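Local coordinates for protein (5-formylfuran-3-yl)methyl phosphate transaminase (Methanococcus jannaschii, PDB 2Z61) that transfers an amino group from alanine to a phosphorylated furan aldehyde, using pyridoxal 5'-phosphate, to make a precursor of methanofuran, at residues E149-K154 with E181-I186; V138-D141 with S146-E149. All coordinates share one frame; numbering follows the deposited sequence.

Contact 1: E149-K154 with E181-I186; sequences EALSDK and ENIPYI
Asn182 carries the flat group among the residues that touch across the two segments, yet it meets Leu151 through its aliphatic root: Leu151 CD1 rests against Asn182 CB at 3.9 Å, and neither a face nor an edge of the carboxamide makes the touch. The amide is turned back to its own helix, where ND2 bonds to the carbonyl oxygen of Phe178. With CG beside the backbone N (chi1 -59°), Asn182 leaves its CB to the leucine, and the two side chains run at about a right angle to each other. The other leucine branch turns to Ile183: CD2 lies 4.0 Å from CG1 of Ile183, which crosses it at a slant. Leu151 therefore works as a fork, one methyl group against the last turn of helix 173-182 and the other against the residue that follows it. No hydrogen bond links the two segments, and only 103 Å² is buried between them. The example illustrates how two helix exits can be joined by a single branched side chain, since Leu151 and Ile183 are each the first residue to leave helical geometry. Just beyond, Ser152 OG accepts from Lys154 N at 2.7 Å, forming an ST turn; the hydroxyl is also bonded to Glu115 OE1. The turn lies just before strand 155-161. Leu151 touches Phe178 of helix 173-182 as well, while Ile183 lies over Leu117 and Ile158, so the contact lies where two helix ends meet the central sheet of the aminotransferase fold.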
loop_
_atom_site.group_PDB
_atom_site.type_symbol
_atom_site.label_atom_id
_atom_site.label_comp_id
_atom_site.label_asym_id
_atom_site.label_seq_id
_atom_site.Cartn_x
_atom_site.Cartn_y
_atom_site.Cartn_z
ATOM N N GLU A 149 12.636 33.147 -5.850
ATOM C CA GLU A 149 12.500 33.216 -7.297
ATOM C C GLU A 149 11.587 32.132 -7.881
ATOM O O GLU A 149 10.962 32.344 -8.918
ATOM C CB GLU A 149 13.883 33.134 -7.949
ATOM C CG GLU A 149 14.750 34.350 -7.654
ATOM C CD GLU A 149 16.047 34.367 -8.440
ATOM O OE1 GLU A 149 16.831 33.399 -8.330
ATOM O OE2 GLU A 149 16.283 35.355 -9.166
ATOM N N ALA A 150 11.506 30.981 -7.217
ATOM C CA ALA A 150 10.677 29.885 -7.710
ATOM C C ALA A 150 9.191 30.035 -7.399
ATOM O O ALA A 150 8.353 29.474 -8.106
ATOM C CB ALA A 150 11.194 28.550 -7.162
ATOM N N LEU A 151 8.864 30.787 -6.350
ATOM C CA LEU A 151 7.470 30.990 -5.955
ATOM C C LEU A 151 6.592 31.605 -7.038
ATOM O O LEU A 151 7.049 32.428 -7.836
ATOM C CB LEU A 151 7.385 31.874 -4.709
ATOM C CG LEU A 151 7.715 31.257 -3.351
ATOM C CD1 LEU A 151 7.614 32.330 -2.278
ATOM C CD2 LEU A 151 6.745 30.124 -3.048
ATOM N N SER A 152 5.324 31.197 -7.052
ATOM C CA SER A 152 4.355 31.700 -8.018
ATOM C C SER A 152 2.969 31.633 -7.388
ATOM O O SER A 152 2.822 31.306 -6.207
ATOM C CB SER A 152 4.360 30.844 -9.289
ATOM O OG SER A 152 3.196 30.038 -9.354
ATOM N N ASP A 153 1.952 31.947 -8.181
ATOM C CA ASP A 153 0.580 31.905 -7.702
ATOM C C ASP A 153 0.088 30.465 -7.633
ATOM O O ASP A 153 -0.889 30.166 -6.953
ATOM C CB ASP A 153 -0.335 32.711 -8.630
ATOM C CG ASP A 153 -0.036 34.197 -8.600
ATOM O OD1 ASP A 153 -0.079 34.789 -7.500
ATOM O OD2 ASP A 153 0.236 34.777 -9.674
ATOM N N LYS A 154 0.771 29.573 -8.341
ATOM C CA LYS A 154 0.381 28.167 -8.362
ATOM C C LYS A 154 1.130 27.308 -7.346
ATOM O O LYS A 154 0.804 26.136 -7.165
ATOM C CB LYS A 154 0.572 27.589 -9.770
ATOM C CG LYS A 154 -0.216 28.320 -10.856
ATOM C CD LYS A 154 -1.726 28.265 -10.620
ATOM C CE LYS A 154 -2.259 26.842 -10.703
ATOM N NZ LYS A 154 -3.732 26.764 -10.465
ATOM N N GLU A 181 6.326 30.987 6.259
ATOM C CA GLU A 181 5.840 32.356 6.076
ATOM C C GLU A 181 5.330 32.528 4.645
ATOM O O GLU A 181 4.384 33.274 4.400
ATOM C CB GLU A 181 6.969 33.380 6.313
ATOM C CG GLU A 181 7.280 33.685 7.786
ATOM C CD GLU A 181 6.114 34.344 8.513
ATOM O OE1 GLU A 181 6.118 34.349 9.765
ATOM O OE2 GLU A 181 5.199 34.863 7.836
ATOM N N ASN A 182 5.947 31.811 3.711
ATOM C CA ASN A 182 5.609 31.956 2.304
ATOM C C ASN A 182 4.890 30.836 1.549
ATOM O O ASN A 182 4.289 31.094 0.501
ATOM C CB ASN A 182 6.895 32.300 1.569
ATOM C CG ASN A 182 7.517 33.563 2.095
ATOM O OD1 ASN A 182 6.968 34.641 1.921
ATOM N ND2 ASN A 182 8.647 33.441 2.763
ATOM N N ILE A 183 4.951 29.603 2.047
ATOM C CA ILE A 183 4.327 28.499 1.332
ATOM C C ILE A 183 3.125 27.903 2.053
ATOM O O ILE A 183 3.195 27.578 3.227
ATOM C CB ILE A 183 5.379 27.404 1.059
ATOM C CG1 ILE A 183 6.578 28.036 0.344
ATOM C CG2 ILE A 183 4.775 26.277 0.222
ATOM C CD1 ILE A 183 7.751 27.111 0.140
ATOM N N PRO A 184 1.997 27.753 1.347
ATOM C CA PRO A 184 0.801 27.196 1.985
ATOM C C PRO A 184 0.925 25.840 2.687
ATOM O O PRO A 184 0.327 25.636 3.740
ATOM C CB PRO A 184 -0.240 27.209 0.859
ATOM C CG PRO A 184 0.579 27.238 -0.397
ATOM C CD PRO A 184 1.735 28.119 -0.056
ATOM N N TYR A 185 1.703 24.918 2.130
ATOM C CA TYR A 185 1.855 23.612 2.768
ATOM C C TYR A 185 3.287 23.097 2.798
ATOM O O TYR A 185 4.002 23.172 1.806
ATOM C CB TYR A 185 0.972 22.555 2.084
ATOM C CG TYR A 185 -0.491 22.684 2.404
ATOM C CD1 TYR A 185 -1.389 23.158 1.452
ATOM C CD2 TYR A 185 -0.973 22.372 3.671
ATOM C CE1 TYR A 185 -2.735 23.318 1.757
ATOM C CE2 TYR A 185 -2.316 22.529 3.985
ATOM C CZ TYR A 185 -3.190 23.005 3.024
ATOM O OH TYR A 185 -4.515 23.181 3.327
ATOM N N ILE A 186 3.694 22.581 3.952
ATOM C CA ILE A 186 5.023 22.019 4.124
ATOM C C ILE A 186 4.872 20.513 4.328
ATOM O O ILE A 186 4.218 20.065 5.272
ATOM C CB ILE A 186 5.770 22.600 5.368
ATOM C CG1 ILE A 186 6.356 23.985 5.069
ATOM C CG2 ILE A 186 6.918 21.669 5.766
ATOM C CD1 ILE A 186 5.345 25.084 4.918
#

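Contact 2: V138-D141 with S146-E149; sequences VFCD and SLEE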
loop_
_atom_site.group_PDB
_atom_site.type_symbol
_atom_site.label_atom_id
_atom_site.label_comp_id
_atom_site.label_asym_id
_atom_site.label_seq_id
_atom_site.Cartn_x
_atom_site.Cartn_y
_atom_site.Cartn_z
ATOM N N VAL A 138 8.568 21.505 -9.377
ATOM C CA VAL A 138 9.486 22.614 -9.606
ATOM C C VAL A 138 10.820 22.382 -8.898
ATOM O O VAL A 138 10.908 22.460 -7.668
ATOM C CB VAL A 138 8.894 23.963 -9.110
ATOM C CG1 VAL A 138 9.886 25.087 -9.371
ATOM C CG2 VAL A 138 7.568 24.258 -9.815
ATOM N N PHE A 139 11.862 22.091 -9.672
ATOM C CA PHE A 139 13.180 21.876 -9.094
ATOM C C PHE A 139 13.840 23.202 -8.754
ATOM O O PHE A 139 13.692 24.176 -9.485
ATOM C CB PHE A 139 14.082 21.110 -10.060
ATOM C CG PHE A 139 13.785 19.649 -10.133
ATOM C CD1 PHE A 139 12.733 19.174 -10.910
ATOM C CD2 PHE A 139 14.540 18.740 -9.397
ATOM C CE1 PHE A 139 12.435 17.808 -10.951
ATOM C CE2 PHE A 139 14.251 17.372 -9.430
ATOM C CZ PHE A 139 13.195 16.907 -10.210
ATOM N N CYS A 140 14.562 23.238 -7.636
ATOM C CA CYS A 140 15.269 24.448 -7.218
ATOM C C CYS A 140 16.237 24.155 -6.078
ATOM O O CYS A 140 16.078 23.164 -5.360
ATOM C CB CYS A 140 14.271 25.530 -6.784
ATOM S SG CYS A 140 13.322 25.143 -5.301
ATOM N N ASP A 141 17.254 25.001 -5.928
ATOM C CA ASP A 141 18.215 24.830 -4.843
ATOM C C ASP A 141 17.464 25.236 -3.589
ATOM O O ASP A 141 16.557 26.063 -3.659
ATOM C CB ASP A 141 19.428 25.752 -5.008
ATOM C CG ASP A 141 20.063 25.641 -6.373
ATOM O OD1 ASP A 141 20.138 24.512 -6.909
ATOM O OD2 ASP A 141 20.504 26.685 -6.903
ATOM N N SER A 146 16.821 31.410 -4.075
ATOM C CA SER A 146 16.230 30.585 -5.124
ATOM C C SER A 146 14.775 30.213 -4.844
ATOM O O SER A 146 13.972 30.107 -5.766
ATOM C CB SER A 146 17.066 29.323 -5.327
ATOM O OG SER A 146 17.379 28.733 -4.083
ATOM N N LEU A 147 14.433 30.007 -3.576
ATOM C CA LEU A 147 13.059 29.678 -3.236
ATOM C C LEU A 147 12.157 30.879 -3.524
ATOM O O LEU A 147 11.017 30.715 -3.955
ATOM C CB LEU A 147 12.942 29.277 -1.764
ATOM C CG LEU A 147 13.508 27.907 -1.367
ATOM C CD1 LEU A 147 13.299 27.688 0.122
ATOM C CD2 LEU A 147 12.820 26.799 -2.163
ATOM N N GLU A 148 12.671 32.085 -3.288
ATOM C CA GLU A 148 11.900 33.301 -3.545
ATOM C C GLU A 148 11.616 33.413 -5.040
ATOM O O GLU A 148 10.497 33.719 -5.448
ATOM C CB GLU A 148 12.662 34.544 -3.067
ATOM C CG GLU A 148 12.927 34.552 -1.570
ATOM C CD GLU A 148 13.703 35.770 -1.105
ATOM O OE1 GLU A 148 14.778 36.050 -1.680
ATOM O OE2 GLU A 148 13.242 36.440 -0.154
ATOM N N GLU A 149 12.636 33.147 -5.850
ATOM C CA GLU A 149 12.500 33.216 -7.297
ATOM C C GLU A 149 11.587 32.132 -7.881
ATOM O O GLU A 149 10.962 32.344 -8.918
ATOM C CB GLU A 149 13.883 33.134 -7.949
ATOM C CG GLU A 149 14.750 34.350 -7.654
ATOM C CD GLU A 149 16.047 34.367 -8.440
ATOM O OE1 GLU A 149 16.831 33.399 -8.330
ATOM O OE2 GLU A 149 16.283 35.355 -9.166
#
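Cys140 and Leu147 begin the packing within a beta-alpha-beta unit of the aminotransferase sheet: strand 136-140, outermost in this chain, turns into helix 144-150, which leads on to strand 155-161, two places along in the sheet. Here the helix packs close to the strand that precedes it, through one sulfur-methyl contact and one hydroxyl-carbonyl approach. At Cys140 the side chain sets out toward the helix, and SG touches Leu147 CD2 at 3.6 Å, an apolar contact. Leu147 starts obliquely to the strand but bends its CD2 branch inward; outside the two segments it also touches Phe142 of the connecting loop and Ile175 and Phe178 of helix 173-182. Next comes Asp141, which leaves the strand and meets the helix mainly through its backbone. Its carboxylate is engaged elsewhere, OD1 forming a salt bridge with Lys341 NZ, while its CB lies 3.7 Å from Ser146 OG. The backbones come closest here, CA of Asp141 being 6.1 Å from CA of Ser146. Ser146 holds its hydroxyl between its own N and carbonyl carbon (chi1 47°), which brings OG 2.8 Å from Asp141 O, while the same OG hydrogen-bonds to Thr143 OG1.

Both contacts use helix 144-150 and lie about 10 Å apart, centre to centre, overlapping at Glu149, which touches neither partner segment. Contact 2 packs the helix on the strand before it, whereas contact 1 sets its exit beside the end of helix 173-182. Each is partly buried, with one buried residue, Leu147 in contact 2 and Ile183 in contact 1, among more accessible neighbours. Their chemistry differs accordingly: 149-154 with 181-186 is apolar across the interface, its polar groups bonding within a segment or to residues outside both, while 138-141 with 146-149 joins apolar packing to a polar hydroxyl-carbonyl approach. Phe178 touches leucines of both.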